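Local coordinates for protein arabinosyltransferase C (Mycobacterium tuberculosis, PDB 3PTY) that polymerises arabinose into the arabinan of the mycobacterial cell wall, here represented by its C-terminal extracellular, lectin-like carbohydrate-binding domain, at residues P43-A56 and L121-L133. Numbering follows the deposited sequence.
Sequences PNAGMLAPVTAPLA and LPYNLDPARTPVL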
ATOM      1  N   PRO A  43       9.518   6.021  22.777  1.00 23.55           N
ATOM      2  CA  PRO A  43      10.954   5.879  22.521  1.00 22.89           C
ATOM      3  C   PRO A  43      11.797   6.627  23.557  1.00 24.50           C
ATOM      4  O   PRO A  43      12.926   6.239  23.825  1.00 21.14           O
ATOM      5  CB  PRO A  43      11.120   6.499  21.124  1.00 26.94           C
ATOM      6  CG  PRO A  43       9.895   7.373  20.951  1.00 30.58           C
ATOM      7  CD  PRO A  43       8.810   6.575  21.612  1.00 26.63           C
ATOM      8  N   ASN A  44      11.256   7.674  24.163  1.00 20.96           N
ATOM      9  CA  ASN A  44      12.045   8.392  25.154  1.00 22.28           C
ATOM     10  C   ASN A  44      12.293   7.617  26.445  1.00 23.40           C
ATOM     11  O   ASN A  44      13.302   7.829  27.116  1.00 25.44           O
ATOM     12  CB  ASN A  44      11.459   9.772  25.418  1.00 25.97           C
ATOM     13  CG  ASN A  44      11.908  10.775  24.373  1.00 34.88           C
ATOM     14  OD1 ASN A  44      13.089  11.180  24.312  1.00 33.01           O
ATOM     15  ND2 ASN A  44      10.988  11.152  23.524  1.00 18.18           N
ATOM     16  N   ALA A  45      11.391   6.700  26.768  1.00 24.49           N
ATOM     17  CA  ALA A  45      11.544   5.866  27.955  1.00 23.71           C
ATOM     18  C   ALA A  45      12.756   4.941  27.843  1.00 26.52           C
ATOM     19  O   ALA A  45      13.296   4.505  28.855  1.00 24.12           O
ATOM     20  CB  ALA A  45      10.271   5.053  28.208  1.00 27.60           C
ATOM     21  N   GLY A  46      13.195   4.647  26.620  1.00 22.64           N
ATOM     22  CA  GLY A  46      14.307   3.721  26.435  1.00 20.27           C
ATOM     23  C   GLY A  46      15.676   4.371  26.266  1.00 23.45           C
ATOM     24  O   GLY A  46      16.699   3.681  26.211  1.00 21.12           O
ATOM     25  N   MET A  47      15.700   5.696  26.176  1.00 20.61           N
ATOM     26  CA  MET A  47      16.949   6.431  25.961  1.00 20.99           C
ATOM     27  C   MET A  47      17.996   6.081  27.023  1.00 24.70           C
ATOM     28  O   MET A  47      17.688   6.008  28.212  1.00 21.10           O
ATOM     29  CB  MET A  47      16.686   7.940  25.978  1.00 21.73           C
ATOM     30  CG  MET A  47      15.914   8.467  24.773  1.00 18.72           C
ATOM     31  SD  MET A  47      16.918   8.437  23.277  1.00 22.96           S
ATOM     32  CE  MET A  47      15.688   8.853  22.035  1.00 23.11           C
ATOM     33  N   LEU A  48      19.232   5.853  26.596  1.00 18.13           N
ATOM     34  CA  LEU A  48      20.316   5.615  27.543  1.00 19.80           C
ATOM     35  C   LEU A  48      20.655   6.922  28.238  1.00 20.18           C
ATOM     36  O   LEU A  48      20.632   7.978  27.613  1.00 19.49           O
ATOM     37  CB  LEU A  48      21.566   5.100  26.826  1.00 21.74           C
ATOM     38  CG  LEU A  48      21.434   3.804  26.030  1.00 22.02           C
ATOM     39  CD1 LEU A  48      22.814   3.379  25.527  1.00 20.87           C
ATOM     40  CD2 LEU A  48      20.810   2.710  26.887  1.00 22.81           C
ATOM     41  N   ALA A  49      20.975   6.851  29.525  1.00 21.02           N
ATOM     42  CA  ALA A  49      21.454   8.024  30.253  1.00 20.69           C
ATOM     43  C   ALA A  49      22.880   8.346  29.819  1.00 23.09           C
ATOM     44  O   ALA A  49      23.698   7.444  29.653  1.00 23.43           O
ATOM     45  CB  ALA A  49      21.403   7.772  31.763  1.00 25.88           C
ATOM     46  N   PRO A  50      23.184   9.633  29.620  1.00 21.00           N
ATOM     47  CA  PRO A  50      24.578   9.999  29.350  1.00 22.17           C
ATOM     48  C   PRO A  50      25.422   9.668  30.573  1.00 23.39           C
ATOM     49  O   PRO A  50      24.915   9.751  31.690  1.00 21.46           O
ATOM     50  CB  PRO A  50      24.520  11.523  29.170  1.00 23.38           C
ATOM     51  CG  PRO A  50      23.090  11.832  28.890  1.00 26.53           C
ATOM     52  CD  PRO A  50      22.288  10.800  29.620  1.00 28.80           C
ATOM     53  N   VAL A  51      26.684   9.309  30.378  1.00 19.86           N
ATOM     54  CA  VAL A  51      27.555   9.010  31.516  1.00 23.74           C
ATOM     55  C   VAL A  51      27.887  10.272  32.313  1.00 29.82           C
ATOM     56  O   VAL A  51      27.731  10.303  33.537  1.00 27.51           O
ATOM     57  CB  VAL A  51      28.870   8.342  31.074  1.00 22.26           C
ATOM     58  CG1 VAL A  51      29.824   8.208  32.267  1.00 27.96           C
ATOM     59  CG2 VAL A  51      28.582   6.978  30.455  1.00 23.70           C
ATOM     60  N   THR A  52      28.345  11.312  31.622  1.00 25.40           N
ATOM     61  CA  THR A  52      28.759  12.534  32.310  1.00 33.69           C
ATOM     62  C   THR A  52      28.044  13.806  31.847  1.00 36.90           C
ATOM     63  O   THR A  52      27.776  14.691  32.652  1.00 35.59           O
ATOM     64  CB  THR A  52      30.287  12.750  32.224  1.00 38.54           C
ATOM     65  OG1 THR A  52      30.703  12.710  30.854  1.00 41.92           O
ATOM     66  CG2 THR A  52      31.026  11.667  33.004  1.00 41.92           C
ATOM     67  N   ALA A  53      27.728  13.898  30.558  1.00 32.61           N
ATOM     68  CA  ALA A  53      27.166  15.134  30.012  1.00 32.60           C
ATOM     69  C   ALA A  53      25.660  15.265  30.242  1.00 32.34           C
ATOM     70  O   ALA A  53      24.949  14.265  30.287  1.00 29.57           O
ATOM     71  CB  ALA A  53      27.488  15.240  28.522  1.00 33.06           C
ATOM     72  N   PRO A  54      25.164  16.506  30.387  1.00 29.38           N
ATOM     73  CA  PRO A  54      23.711  16.696  30.415  1.00 28.87           C
ATOM     74  C   PRO A  54      23.100  16.179  29.115  1.00 24.31           C
ATOM     75  O   PRO A  54      23.780  16.151  28.090  1.00 20.03           O
ATOM     76  CB  PRO A  54      23.549  18.223  30.494  1.00 31.70           C
ATOM     77  CG  PRO A  54      24.848  18.728  31.011  1.00 31.60           C
ATOM     78  CD  PRO A  54      25.895  17.780  30.500  1.00 29.36           C
ATOM     79  N   LEU A  55      21.834  15.785  29.164  1.00 22.84           N
ATOM     80  CA  LEU A  55      21.131  15.225  28.014  1.00 27.50           C
ATOM     81  C   LEU A  55      21.266  16.088  26.757  1.00 26.56           C
ATOM     82  O   LEU A  55      21.469  15.575  25.651  1.00 23.62           O
ATOM     83  CB  LEU A  55      19.652  15.054  28.377  1.00 36.63           C
ATOM     84  CG  LEU A  55      18.677  14.461  27.362  1.00 42.24           C
ATOM     85  CD1 LEU A  55      17.465  13.896  28.090  1.00 48.70           C
ATOM     86  CD2 LEU A  55      18.249  15.506  26.360  1.00 42.27           C
ATOM     87  N   ALA A  56      21.138  17.400  26.927  1.00 22.29           N
ATOM     88  CA  ALA A  56      21.180  18.318  25.795  1.00 23.91           C
ATOM     89  C   ALA A  56      22.536  18.303  25.104  1.00 28.01           C
ATOM     90  O   ALA A  56      22.619  18.524  23.894  1.00 34.97           O
ATOM     91  CB  ALA A  56      20.833  19.747  26.247  1.00 24.21           C
ATOM     92  N   LEU A 121      10.182  15.672  14.747  1.00 22.37           N
ATOM     93  CA  LEU A 121      10.720  14.346  15.057  1.00 23.03           C
ATOM     94  C   LEU A 121       9.673  13.258  14.864  1.00 25.84           C
ATOM     95  O   LEU A 121       8.503  13.480  15.133  1.00 24.22           O
ATOM     96  CB  LEU A 121      11.209  14.304  16.505  1.00 23.91           C
ATOM     97  CG  LEU A 121      12.295  15.318  16.873  1.00 28.02           C
ATOM     98  CD1 LEU A 121      12.766  15.095  18.303  1.00 22.44           C
ATOM     99  CD2 LEU A 121      13.447  15.224  15.894  1.00 25.41           C
ATOM    100  N   PRO A 122      10.101  12.063  14.426  1.00 23.19           N
ATOM    101  CA  PRO A 122       9.175  10.944  14.223  1.00 20.54           C
ATOM    102  C   PRO A 122       8.921  10.153  15.500  1.00 24.11           C
ATOM    103  O   PRO A 122       9.529  10.439  16.532  1.00 22.58           O
ATOM    104  CB  PRO A 122       9.942  10.072  13.233  1.00 21.55           C
ATOM    105  CG  PRO A 122      11.383  10.198  13.730  1.00 19.00           C
ATOM    106  CD  PRO A 122      11.497  11.676  14.132  1.00 22.07           C
ATOM    107  N   TYR A 123       8.021   9.173  15.419  1.00 21.25           N
ATOM    108  CA  TYR A 123       7.848   8.154  16.455  1.00 20.42           C
ATOM    109  C   TYR A 123       7.463   8.700  17.818  1.00 21.61           C
ATOM    110  O   TYR A 123       7.659   8.036  18.837  1.00 22.70           O
ATOM    111  CB  TYR A 123       9.112   7.297  16.582  1.00 16.14           C
ATOM    112  CG  TYR A 123       9.582   6.725  15.264  1.00 20.54           C
ATOM    113  CD1 TYR A 123      10.906   6.854  14.863  1.00 20.41           C
ATOM    114  CD2 TYR A 123       8.698   6.069  14.416  1.00 19.57           C
ATOM    115  CE1 TYR A 123      11.339   6.344  13.661  1.00 19.56           C
ATOM    116  CE2 TYR A 123       9.124   5.549  13.207  1.00 20.92           C
ATOM    117  CZ  TYR A 123      10.442   5.689  12.837  1.00 25.55           C
ATOM    118  OH  TYR A 123      10.875   5.174  11.641  1.00 23.91           O
ATOM    119  N   ASN A 124       6.905   9.902  17.829  1.00 21.97           N
ATOM    120  CA  ASN A 124       6.563  10.574  19.079  1.00 26.35           C
ATOM    121  C   ASN A 124       7.751  10.827  20.003  1.00 25.80           C
ATOM    122  O   ASN A 124       7.587  10.941  21.219  1.00 22.92           O
ATOM    123  CB  ASN A 124       5.448   9.822  19.810  1.00 35.50           C
ATOM    124  CG  ASN A 124       4.078  10.096  19.204  1.00 39.64           C
ATOM    125  OD1 ASN A 124       3.708  11.250  18.968  1.00 44.51           O
ATOM    126  ND2 ASN A 124       3.329   9.043  18.944  1.00 37.97           N
ATOM    127  N   LEU A 125       8.950  10.910  19.430  1.00 20.49           N
ATOM    128  CA  LEU A 125      10.104  11.412  20.180  1.00 20.03           C
ATOM    129  C   LEU A 125       9.786  12.808  20.711  1.00 23.72           C
ATOM    130  O   LEU A 125       9.272  13.657  19.985  1.00 23.41           O
ATOM    131  CB  LEU A 125      11.348  11.473  19.287  1.00 17.44           C
ATOM    132  CG  LEU A 125      11.976  10.120  18.938  1.00 18.37           C
ATOM    133  CD1 LEU A 125      12.850  10.233  17.689  1.00 17.50           C
ATOM    134  CD2 LEU A 125      12.777   9.569  20.120  1.00 18.47           C
ATOM    135  N   ASP A 126      10.106  13.045  21.976  1.00 23.94           N
ATOM    136  CA  ASP A 126       9.810  14.322  22.615  1.00 27.65           C
ATOM    137  C   ASP A 126      10.957  15.307  22.374  1.00 22.01           C
ATOM    138  O   ASP A 126      12.053  15.125  22.893  1.00 24.93           O
ATOM    139  CB  ASP A 126       9.596  14.089  24.113  1.00 27.15           C
ATOM    140  CG  ASP A 126       9.315  15.371  24.886  1.00 29.88           C
ATOM    141  OD1 ASP A 126       9.204  16.453  24.269  1.00 25.49           O
ATOM    142  OD2 ASP A 126       9.202  15.280  26.124  1.00 31.89           O
ATOM    143  N   PRO A 127      10.706  16.360  21.584  1.00 25.19           N
ATOM    144  CA  PRO A 127      11.775  17.321  21.257  1.00 27.72           C
ATOM    145  C   PRO A 127      12.422  17.919  22.503  1.00 27.10           C
ATOM    146  O   PRO A 127      13.612  18.247  22.482  1.00 25.05           O
ATOM    147  CB  PRO A 127      11.043  18.421  20.482  1.00 26.78           C
ATOM    148  CG  PRO A 127       9.774  17.785  20.000  1.00 33.76           C
ATOM    149  CD  PRO A 127       9.401  16.764  21.033  1.00 29.93           C
ATOM    150  N   ALA A 128      11.655  18.056  23.579  1.00 26.00           N
ATOM    151  CA  ALA A 128      12.193  18.617  24.817  1.00 28.28           C
ATOM    152  C   ALA A 128      13.176  17.657  25.477  1.00 28.33           C
ATOM    153  O   ALA A 128      13.907  18.042  26.387  1.00 28.70           O
ATOM    154  CB  ALA A 128      11.063  18.999  25.787  1.00 32.48           C
ATOM    155  N   ARG A 129      13.203  16.412  25.007  1.00 23.41           N
ATOM    156  CA  ARG A 129      14.108  15.404  25.565  1.00 23.61           C
ATOM    157  C   ARG A 129      14.969  14.722  24.504  1.00 23.48           C
ATOM    158  O   ARG A 129      15.638  13.729  24.786  1.00 24.39           O
ATOM    159  CB  ARG A 129      13.321  14.333  26.332  1.00 25.20           C
ATOM    160  CG  ARG A 129      12.797  14.801  27.700  1.00 37.53           C
ATOM    161  CD  ARG A 129      12.095  13.663  28.428  1.00 37.24           C
ATOM    162  NE  ARG A 129      10.820  13.354  27.795  1.00 35.51           N
ATOM    163  CZ  ARG A 129      10.169  12.204  27.934  1.00 37.60           C
ATOM    164  NH1 ARG A 129      10.668  11.232  28.684  1.00 38.29           N
ATOM    165  NH2 ARG A 129       9.010  12.028  27.316  1.00 34.29           N
ATOM    166  N   THR A 130      14.960  15.250  23.288  1.00 21.83           N
ATOM    167  CA  THR A 130      15.642  14.579  22.188  1.00 19.49           C
ATOM    168  C   THR A 130      16.463  15.540  21.350  1.00 19.56           C
ATOM    169  O   THR A 130      15.937  16.179  20.446  1.00 20.67           O
ATOM    170  CB  THR A 130      14.637  13.873  21.261  1.00 18.98           C
ATOM    171  OG1 THR A 130      13.709  13.118  22.054  1.00 22.35           O
ATOM    172  CG2 THR A 130      15.368  12.935  20.303  1.00 16.15           C
ATOM    173  N   PRO A 131      17.764  15.644  21.649  1.00 19.84           N
ATOM    174  CA  PRO A 131      18.647  16.438  20.791  1.00 17.87           C
ATOM    175  C   PRO A 131      18.759  15.782  19.421  1.00 22.22           C
ATOM    176  O   PRO A 131      18.591  14.567  19.299  1.00 22.27           O
ATOM    177  CB  PRO A 131      20.013  16.368  21.493  1.00 22.57           C
ATOM    178  CG  PRO A 131      19.888  15.377  22.592  1.00 25.64           C
ATOM    179  CD  PRO A 131      18.483  14.867  22.673  1.00 21.65           C
ATOM    180  N   VAL A 132      19.055  16.585  18.407  1.00 21.66           N
ATOM    181  CA  VAL A 132      19.255  16.094  17.052  1.00 20.94           C
ATOM    182  C   VAL A 132      20.489  16.780  16.505  1.00 21.83           C
ATOM    183  O   VAL A 132      20.691  17.961  16.768  1.00 22.13           O
ATOM    184  CB  VAL A 132      18.088  16.503  16.119  1.00 30.48           C
ATOM    185  CG1 VAL A 132      18.218  15.794  14.780  1.00 33.98           C
ATOM    186  CG2 VAL A 132      16.761  16.191  16.749  1.00 29.95           C
ATOM    187  N   LEU A 133      21.304  16.052  15.746  1.00 18.91           N
ATOM    188  CA  LEU A 133      22.409  16.660  15.004  1.00 19.77           C
ATOM    189  C   LEU A 133      22.477  16.084  13.586  1.00 23.12           C
ATOM    190  O   LEU A 133      22.406  14.864  13.407  1.00 22.28           O
ATOM    191  CB  LEU A 133      23.741  16.444  15.729  1.00 18.56           C
ATOM    192  CG  LEU A 133      23.961  17.205  17.043  1.00 19.36           C
ATOM    193  CD1 LEU A 133      25.276  16.783  17.694  1.00 18.27           C
ATOM    194  CD2 LEU A 133      23.918  18.736  16.834  1.00 19.16           C
TER
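Pro43 and Met47 close from two sides on one methyl of Leu125, which enters the notch between them as the bump that residues 121–133 offer to residues 43–56. Leu125 CD2 lies 3.6 Å from Pro43 CB, and the methyl of Met47, CE, meets the same CD2 at 3.6 Å. The Met47 chain gets there by folding back at its second torsion (chi2 -71°), which swings the thioether across the leucine at about a right angle. The Pro43 ring also rests its CG against the carbonyl oxygen of Tyr123, inside the type I' turn Pro122–Leu125, a turn whose Pro122, Tyr123 and Leu125 side chains also touch Thr168 of strand 164-171.

Asn44 and Leu55 are the bumps of residues 43–56. The Asn44 side chain drops into a hollow walled by Asp126, Arg129 and Thr130, with CB lying over one face of the Arg129 guanidinium, 3.5 Å above the plane and toward its rim. That guanidinium is held at its edge by Asp126: NE reaches OD2 at 3.0 Å in a nearly straight salt bridge (168°), on the anti side of the carboxylate. Asp126 also ties up its own loop, its OD1 taking the Ala128 N-H in an Asx turn. From opposite faces, Thr130 OG1 and Arg129 N both donate to Asp126 O.

Farther along, Leu55 lies over the shallow step between the Arg129 carbonyl and the Pro131 ring, at the solvent-exposed margin. With CG anti to its backbone N (chi1 -179°), it sets CD2 3.7 Å from Pro131 CD, while Pro131 CG leans on Leu55 O.

Two loops of the beta-sandwich are thus joined at separate points, Met47 and Leu55 flanking an arm that bows away toward strand 144-152. Because Asp126 holds Arg129 and Thr130 through bonds within its own loop, the shape of the Asn44 hollow probably depends little on bonds from Asn44.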